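Local coordinates for conserved hypothetical protein (Streptococcus pneumoniae, PDB 2GK4), which probably takes part in pantothenate metabolism towards coenzyme A, as a Rossmann-like relative of the DNA/pantothenate metabolism flavoproteins, at residues 6-11 and 37-42; 87-92 and 225-230. One frame throughout, in Å; residues are numbered along the deposited sequence.

Contact 1. Residues 6-11 and 37-42; sequences ILVTSG and ETLLSA
Ile6 and Val8, alternate residues on one face of strand 5-9, meet one side chain of segment 37-42, that of Leu39 in helix 30-41, and the contact across the segments is entirely apolar. Methyl CD1 of Leu39 does the touching: it lies 4.0 Å from CG2 of Ile6 and 4.2 Å from CG2 of Val8, so it serves both beta-branched residues at once. The side chains of Ile6 and Leu39 meet at about a right angle. In Leu39 the chain from CA runs extended to CD1 (chi2 164°), which carries this methyl down to the sheet, while Ile6 offers the branch that stands anti to its own backbone N. Branched aliphatic residues suit the place: beta-branching favours the strand, and leucine gives the helix a long arm with a broad end. Strand 5-9, helix 30-41 and strand 45-50 form a beta-alpha-beta crossover of the Rossmann-like fold, with strands 5-9 and 45-50 neighbours and parallel in the sheet, and the contact packs the connecting helix on its first strand. Polar bonding stays within each element or goes to its neighbours. Ser41 N donates to Glu37 O at 3.0 Å, and Thr38 OG1 bonds back to Ile34 O. On the strand side, Ile6 and Val8 join Cys47 of strand 45-50 through backbone hydrogen bonds.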
ATOM      1  N   ILE A   6       3.831  18.865  21.573  1.00 23.04           N
ATOM      2  CA  ILE A   6       2.726  18.029  21.106  1.00 21.42           C
ATOM      3  C   ILE A   6       3.218  16.910  20.188  1.00 21.03           C
ATOM      4  O   ILE A   6       3.896  17.165  19.204  1.00 20.31           O
ATOM      5  CB  ILE A   6       1.674  18.868  20.328  1.00 22.26           C
ATOM      6  CG1 ILE A   6       1.435  20.244  20.989  1.00 22.29           C
ATOM      7  CG2 ILE A   6       0.383  18.072  20.143  1.00 22.09           C
ATOM      8  CD1 ILE A   6       0.693  20.216  22.273  1.00 24.84           C
ATOM      9  N   LEU A   7       2.837  15.667  20.508  1.00 19.96           N
ATOM     10  CA  LEU A   7       3.117  14.531  19.664  1.00 19.44           C
ATOM     11  C   LEU A   7       1.848  14.213  18.877  1.00 19.34           C
ATOM     12  O   LEU A   7       0.750  14.148  19.428  1.00 19.68           O
ATOM     13  CB  LEU A   7       3.519  13.325  20.554  1.00 19.17           C
ATOM     14  CG  LEU A   7       3.994  12.012  19.907  1.00 16.80           C
ATOM     15  CD1 LEU A   7       5.274  12.212  19.068  1.00 19.81           C
ATOM     16  CD2 LEU A   7       4.225  11.017  21.036  1.00 19.18           C
ATOM     17  N   VAL A   8       1.993  14.067  17.566  1.00 19.09           N
ATOM     18  CA  VAL A   8       0.853  13.830  16.706  1.00 18.98           C
ATOM     19  C   VAL A   8       1.141  12.617  15.864  1.00 18.40           C
ATOM     20  O   VAL A   8       2.294  12.417  15.408  1.00 19.22           O
ATOM     21  CB  VAL A   8       0.528  15.081  15.790  1.00 19.17           C
ATOM     22  CG1 VAL A   8      -0.657  14.781  14.874  1.00 19.24           C
ATOM     23  CG2 VAL A   8       0.293  16.382  16.620  1.00 19.28           C
ATOM     24  N   THR A   9       0.127  11.769  15.650  1.00 18.72           N
ATOM     25  CA  THR A   9       0.283  10.711  14.661  1.00 18.28           C
ATOM     26  C   THR A   9      -0.730  10.896  13.542  1.00 18.44           C
ATOM     27  O   THR A   9      -1.864  11.387  13.760  1.00 18.63           O
ATOM     28  CB  THR A   9       0.121   9.261  15.236  1.00 17.96           C
ATOM     29  OG1 THR A   9      -1.261   9.017  15.556  1.00 17.60           O
ATOM     30  CG2 THR A   9       0.993   9.038  16.523  1.00 17.77           C
ATOM     31  N   SER A  10      -0.321  10.540  12.332  1.00 18.96           N
ATOM     32  CA  SER A  10      -1.268  10.532  11.223  1.00 19.73           C
ATOM     33  C   SER A  10      -0.920   9.489  10.167  1.00 20.01           C
ATOM     34  O   SER A  10       0.191   8.952  10.126  1.00 19.79           O
ATOM     35  CB  SER A  10      -1.300  11.924  10.554  1.00 20.16           C
ATOM     36  OG  SER A  10      -0.151  12.075   9.724  1.00 20.09           O
ATOM     37  N   GLY A  11      -1.876   9.220   9.284  1.00 19.40           N
ATOM     38  CA  GLY A  11      -1.612   8.314   8.180  1.00 19.49           C
ATOM     39  C   GLY A  11      -2.132   6.929   8.519  1.00 18.57           C
ATOM     40  O   GLY A  11      -3.168   6.792   9.156  1.00 18.81           O
ATOM     41  N   GLU A  37      -0.710  21.660  11.179  1.00 19.48           N
ATOM     42  CA  GLU A  37      -0.602  23.063  10.694  1.00 21.66           C
ATOM     43  C   GLU A  37      -1.180  24.060  11.687  1.00 21.85           C
ATOM     44  O   GLU A  37      -0.590  25.101  11.956  1.00 20.86           O
ATOM     45  CB  GLU A  37      -1.341  23.221   9.373  1.00 21.33           C
ATOM     46  CG  GLU A  37      -0.685  22.459   8.253  1.00 24.14           C
ATOM     47  CD  GLU A  37      -1.544  22.401   6.995  1.00 29.66           C
ATOM     48  OE1 GLU A  37      -2.783  22.667   7.034  1.00 30.12           O
ATOM     49  OE2 GLU A  37      -0.970  22.050   5.956  1.00 32.80           O
ATOM     50  N   THR A  38      -2.344  23.720  12.237  1.00 21.41           N
ATOM     51  CA  THR A  38      -3.014  24.589  13.200  1.00 21.67           C
ATOM     52  C   THR A  38      -2.153  24.804  14.425  1.00 20.39           C
ATOM     53  O   THR A  38      -1.987  25.959  14.881  1.00 20.55           O
ATOM     54  CB  THR A  38      -4.412  24.062  13.565  1.00 21.02           C
ATOM     55  OG1 THR A  38      -5.185  23.993  12.361  1.00 22.93           O
ATOM     56  CG2 THR A  38      -5.118  24.998  14.548  1.00 22.16           C
ATOM     57  N   LEU A  39      -1.569  23.718  14.941  1.00 20.05           N
ATOM     58  CA  LEU A  39      -0.720  23.832  16.141  1.00 20.10           C
ATOM     59  C   LEU A  39       0.557  24.622  15.854  1.00 19.49           C
ATOM     60  O   LEU A  39       0.962  25.502  16.640  1.00 19.92           O
ATOM     61  CB  LEU A  39      -0.396  22.435  16.694  1.00 20.16           C
ATOM     62  CG  LEU A  39      -1.658  21.693  17.147  1.00 20.34           C
ATOM     63  CD1 LEU A  39      -1.338  20.222  17.310  1.00 21.63           C
ATOM     64  CD2 LEU A  39      -2.222  22.295  18.435  1.00 25.13           C
ATOM     65  N   LEU A  40       1.172  24.337  14.717  1.00 19.54           N
ATOM     66  CA  LEU A  40       2.428  25.024  14.364  1.00 20.25           C
ATOM     67  C   LEU A  40       2.187  26.529  14.252  1.00 21.15           C
ATOM     68  O   LEU A  40       2.981  27.362  14.776  1.00 21.87           O
ATOM     69  CB  LEU A  40       2.950  24.483  13.023  1.00 19.77           C
ATOM     70  CG  LEU A  40       3.527  23.056  13.136  1.00 19.41           C
ATOM     71  CD1 LEU A  40       3.810  22.463  11.746  1.00 18.72           C
ATOM     72  CD2 LEU A  40       4.754  23.007  14.089  1.00 21.50           C
ATOM     73  N   SER A  41       1.091  26.899  13.601  0.50 21.47           N
ATOM     74  CA  SER A  41       0.797  28.319  13.356  0.50 22.36           C
ATOM     75  C   SER A  41       0.371  29.062  14.629  0.50 22.94           C
ATOM     76  O   SER A  41       0.403  30.311  14.685  0.50 23.13           O
ATOM     77  CB  SER A  41      -0.241  28.450  12.251  0.50 22.53           C
ATOM     78  OG  SER A  41       0.289  27.961  11.027  0.50 22.86           O
ATOM     79  N   ALA A  42       0.004  28.306  15.660  1.00 23.26           N
ATOM     80  CA  ALA A  42      -0.220  28.872  16.988  1.00 23.78           C
ATOM     81  C   ALA A  42       1.013  28.826  17.904  1.00 24.21           C
ATOM     82  O   ALA A  42       0.924  29.213  19.067  1.00 24.76           O
ATOM     83  CB  ALA A  42      -1.429  28.187  17.667  1.00 24.82           C
TER

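Contact 2. Residues 87-92 and 225-230; sequences VLIHSM and EKIQAY
Val87 and Ile227 are the closest backbone pair, their CA atoms 8.0 Å apart, a gap between strand 87-90 and the last part of helix 216-228 that side chains bridge without any hydrogen bond. CD1 of Ile227 reaches into the sheet surface and finds two partners: it lies 3.7 Å from CD1 of Ile89 and 4.2 Å from CG1 of Val87. The two isoleucines meet methyl to methyl, their side chains at an oblique angle. The CB of Ile89 does not head for the helix, and the extended outer bond of its chain (chi2 171°) brings the terminal methyl there. This is helix-on-sheet packing in the alpha-beta-alpha sandwich, where the C-terminal helix returns to cover the middle of the sheet; strand 87-90 lies there between strands 5-9 and 156-163. Beta-branched Val87 and Ile89 fit an inner strand, and Ile227 fits the buried side of the helix. The other methyl of Val87, CG2, meets the Tyr230 ring obliquely, 4.0 Å from its CD1. Lys226 O lies 3.7 Å above the plane of that ring, over its centre; the backbone there is held by Tyr230 N donating to Ile227 O at 2.9 Å. Tyr230, partly exposed, also stacks with His156 of the adjacent strand 156-163.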
ATOM      1  N   VAL A  87       1.244  16.295  25.243  1.00 19.64           N
ATOM      2  CA  VAL A  87      -0.015  15.936  24.591  1.00 19.64           C
ATOM      3  C   VAL A  87       0.275  14.946  23.484  1.00 19.00           C
ATOM      4  O   VAL A  87       1.277  15.089  22.776  1.00 19.29           O
ATOM      5  CB  VAL A  87      -0.693  17.195  23.963  1.00 19.66           C
ATOM      6  CG1 VAL A  87      -2.006  16.804  23.214  1.00 20.18           C
ATOM      7  CG2 VAL A  87      -0.937  18.244  25.025  1.00 19.64           C
ATOM      8  N   LEU A  88      -0.600  13.947  23.352  1.00 18.80           N
ATOM      9  CA  LEU A  88      -0.584  13.026  22.184  1.00 19.41           C
ATOM     10  C   LEU A  88      -1.941  13.117  21.457  1.00 18.55           C
ATOM     11  O   LEU A  88      -2.989  12.873  22.044  1.00 18.45           O
ATOM     12  CB  LEU A  88      -0.299  11.567  22.619  1.00 19.27           C
ATOM     13  CG  LEU A  88      -0.549  10.504  21.538  1.00 20.10           C
ATOM     14  CD1 LEU A  88       0.343  10.755  20.276  1.00 20.63           C
ATOM     15  CD2 LEU A  88      -0.284   9.115  22.104  1.00 21.09           C
ATOM     16  N   ILE A  89      -1.890  13.451  20.169  1.00 18.65           N
ATOM     17  CA  ILE A  89      -3.055  13.437  19.323  1.00 19.09           C
ATOM     18  C   ILE A  89      -2.882  12.298  18.361  1.00 19.48           C
ATOM     19  O   ILE A  89      -2.120  12.393  17.401  1.00 19.40           O
ATOM     20  CB  ILE A  89      -3.266  14.787  18.572  1.00 19.88           C
ATOM     21  CG1 ILE A  89      -3.372  15.920  19.563  1.00 19.08           C
ATOM     22  CG2 ILE A  89      -4.480  14.682  17.626  1.00 19.24           C
ATOM     23  CD1 ILE A  89      -3.357  17.339  18.877  1.00 20.99           C
ATOM     24  N   HIS A  90      -3.552  11.193  18.677  1.00 19.52           N
ATOM     25  CA  HIS A  90      -3.365   9.967  17.925  1.00 20.42           C
ATOM     26  C   HIS A  90      -4.404   9.836  16.817  1.00 20.74           C
ATOM     27  O   HIS A  90      -5.539   9.376  17.060  1.00 22.04           O
ATOM     28  CB  HIS A  90      -3.403   8.743  18.858  1.00 19.93           C
ATOM     29  CG  HIS A  90      -3.127   7.464  18.134  1.00 21.93           C
ATOM     30  ND1 HIS A  90      -3.923   6.342  18.249  1.00 27.15           N
ATOM     31  CD2 HIS A  90      -2.168   7.160  17.229  1.00 21.00           C
ATOM     32  CE1 HIS A  90      -3.430   5.383  17.481  1.00 23.31           C
ATOM     33  NE2 HIS A  90      -2.372   5.861  16.845  1.00 28.37           N
ATOM     34  N   SER A  91      -4.037  10.237  15.606  1.00 19.96           N
ATOM     35  CA  SER A  91      -4.975  10.120  14.501  1.00 20.35           C
ATOM     36  C   SER A  91      -4.621   9.090  13.439  1.00 20.49           C
ATOM     37  O   SER A  91      -5.407   8.872  12.488  1.00 21.36           O
ATOM     38  CB  SER A  91      -5.245  11.500  13.878  1.00 20.46           C
ATOM     39  OG  SER A  91      -4.282  11.822  12.900  1.00 19.94           O
HETATM   40  N   MSE A  92      -3.447   8.475  13.553  1.00 21.18           N
HETATM   41  CA  MSE A  92      -3.038   7.449  12.587  1.00 21.80           C
HETATM   42  C   MSE A  92      -4.028   6.265  12.632  1.00 21.02           C
HETATM   43  O   MSE A  92      -4.516   5.905  13.705  1.00 20.95           O
HETATM   44  CB  MSE A  92      -1.619   6.946  12.916  1.00 22.05           C
HETATM   45  CG  MSE A  92      -1.081   5.928  11.894  1.00 21.44           C
HETATM   46 SE   MSE A  92       0.655   5.270  12.475  0.68 25.11          SE
HETATM   47  CE  MSE A  92       1.687   6.951  12.237  1.00 21.66           C
ATOM     48  N   GLU A 225      -8.151  25.029  21.035  0.50 26.47           N
ATOM     49  CA  GLU A 225      -8.766  25.590  22.231  0.50 27.38           C
ATOM     50  C   GLU A 225      -8.592  24.679  23.452  0.50 27.59           C
ATOM     51  O   GLU A 225      -8.272  25.142  24.548  0.50 27.99           O
ATOM     52  CB  GLU A 225     -10.254  25.862  21.957  0.50 27.19           C
ATOM     53  CG  GLU A 225     -11.022  26.477  23.117  0.50 28.34           C
ATOM     54  CD  GLU A 225     -12.525  26.421  22.895  0.50 28.30           C
ATOM     55  OE1 GLU A 225     -12.981  27.041  21.918  0.50 31.45           O
ATOM     56  OE2 GLU A 225     -13.237  25.768  23.694  0.50 29.24           O
ATOM     57  N   LYS A 226      -8.804  23.379  23.260  1.00 27.73           N
ATOM     58  CA  LYS A 226      -8.716  22.424  24.355  1.00 28.12           C
ATOM     59  C   LYS A 226      -7.285  22.292  24.841  1.00 27.88           C
ATOM     60  O   LYS A 226      -7.026  22.183  26.056  1.00 29.05           O
ATOM     61  CB  LYS A 226      -9.304  21.083  23.928  1.00 28.00           C
ATOM     62  CG  LYS A 226     -10.831  21.152  23.809  1.00 29.68           C
ATOM     63  CD  LYS A 226     -11.418  19.810  23.458  1.00 31.35           C
ATOM     64  CE  LYS A 226     -11.824  19.041  24.705  1.00 34.50           C
ATOM     65  NZ  LYS A 226     -12.823  19.785  25.547  1.00 35.21           N
ATOM     66  N   ILE A 227      -6.345  22.322  23.900  1.00 27.22           N
ATOM     67  CA  ILE A 227      -4.945  22.249  24.272  1.00 27.37           C
ATOM     68  C   ILE A 227      -4.496  23.535  24.969  1.00 28.57           C
ATOM     69  O   ILE A 227      -3.758  23.474  25.960  1.00 29.31           O
ATOM     70  CB  ILE A 227      -4.044  21.904  23.054  1.00 26.57           C
ATOM     71  CG1 ILE A 227      -4.254  20.432  22.693  1.00 23.84           C
ATOM     72  CG2 ILE A 227      -2.571  22.147  23.377  1.00 26.32           C
ATOM     73  CD1 ILE A 227      -3.728  20.090  21.337  1.00 25.54           C
ATOM     74  N   GLN A 228      -4.939  24.679  24.463  1.00 29.75           N
ATOM     75  CA  GLN A 228      -4.565  25.960  25.072  1.00 32.41           C
ATOM     76  C   GLN A 228      -5.059  25.996  26.518  1.00 33.32           C
ATOM     77  O   GLN A 228      -4.428  26.623  27.371  1.00 34.07           O
ATOM     78  CB  GLN A 228      -5.089  27.157  24.270  1.00 32.07           C
ATOM     79  CG  GLN A 228      -4.368  27.395  22.934  1.00 34.30           C
ATOM     80  CD  GLN A 228      -4.995  28.494  22.090  1.00 34.87           C
ATOM     81  OE1 GLN A 228      -6.214  28.697  22.100  1.00 37.60           O
ATOM     82  NE2 GLN A 228      -4.163  29.191  21.327  1.00 38.79           N
ATOM     83  N   ALA A 229      -6.146  25.268  26.789  1.00 34.60           N
ATOM     84  CA  ALA A 229      -6.759  25.192  28.120  1.00 35.91           C
ATOM     85  C   ALA A 229      -5.987  24.329  29.104  1.00 37.01           C
ATOM     86  O   ALA A 229      -6.247  24.374  30.314  1.00 36.68           O
ATOM     87  CB  ALA A 229      -8.197  24.693  28.020  1.00 35.95           C
ATOM     88  N   TYR A 230      -5.061  23.520  28.593  1.00 37.75           N
ATOM     89  CA  TYR A 230      -4.260  22.666  29.457  1.00 38.92           C
ATOM     90  C   TYR A 230      -3.266  23.492  30.248  1.00 40.58           C
ATOM     91  O   TYR A 230      -2.982  23.176  31.400  1.00 41.90           O
ATOM     92  CB  TYR A 230      -3.511  21.612  28.647  1.00 37.84           C
ATOM     93  CG  TYR A 230      -4.344  20.466  28.110  1.00 36.78           C
ATOM     94  CD1 TYR A 230      -4.117  19.971  26.820  1.00 34.11           C
ATOM     95  CD2 TYR A 230      -5.320  19.840  28.890  1.00 34.94           C
ATOM     96  CE1 TYR A 230      -4.847  18.901  26.312  1.00 34.94           C
ATOM     97  CE2 TYR A 230      -6.062  18.752  28.388  1.00 35.39           C
ATOM     98  CZ  TYR A 230      -5.821  18.303  27.083  1.00 36.11           C
ATOM     99  OH  TYR A 230      -6.523  17.238  26.555  1.00 35.53           O
TER

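Overall arrangement
Contacts 1 and 2 have centres 9 Å apart on one sheet, since strands 5-9 and 87-90 are parallel neighbours; Leu7 N lies 2.8 Å from Val87 O, a probable hydrogen bond between them. Helices 30-41 and 216-228 cover the same face of that sheet, and their apolar surfaces merge: Leu39 of contact 1 touches both Ile89 and Ile227 of contact 2, and Ile6 touches Val87 and Ile227. At the strand ends the link continues, with a hydrogen bond between Thr9 O and Ser91 OG (2.6 Å). There Ser91 O holds a glycerol, probably from crystallisation, at the end of the sheet where Rossmann-like domains commonly bind nucleotides.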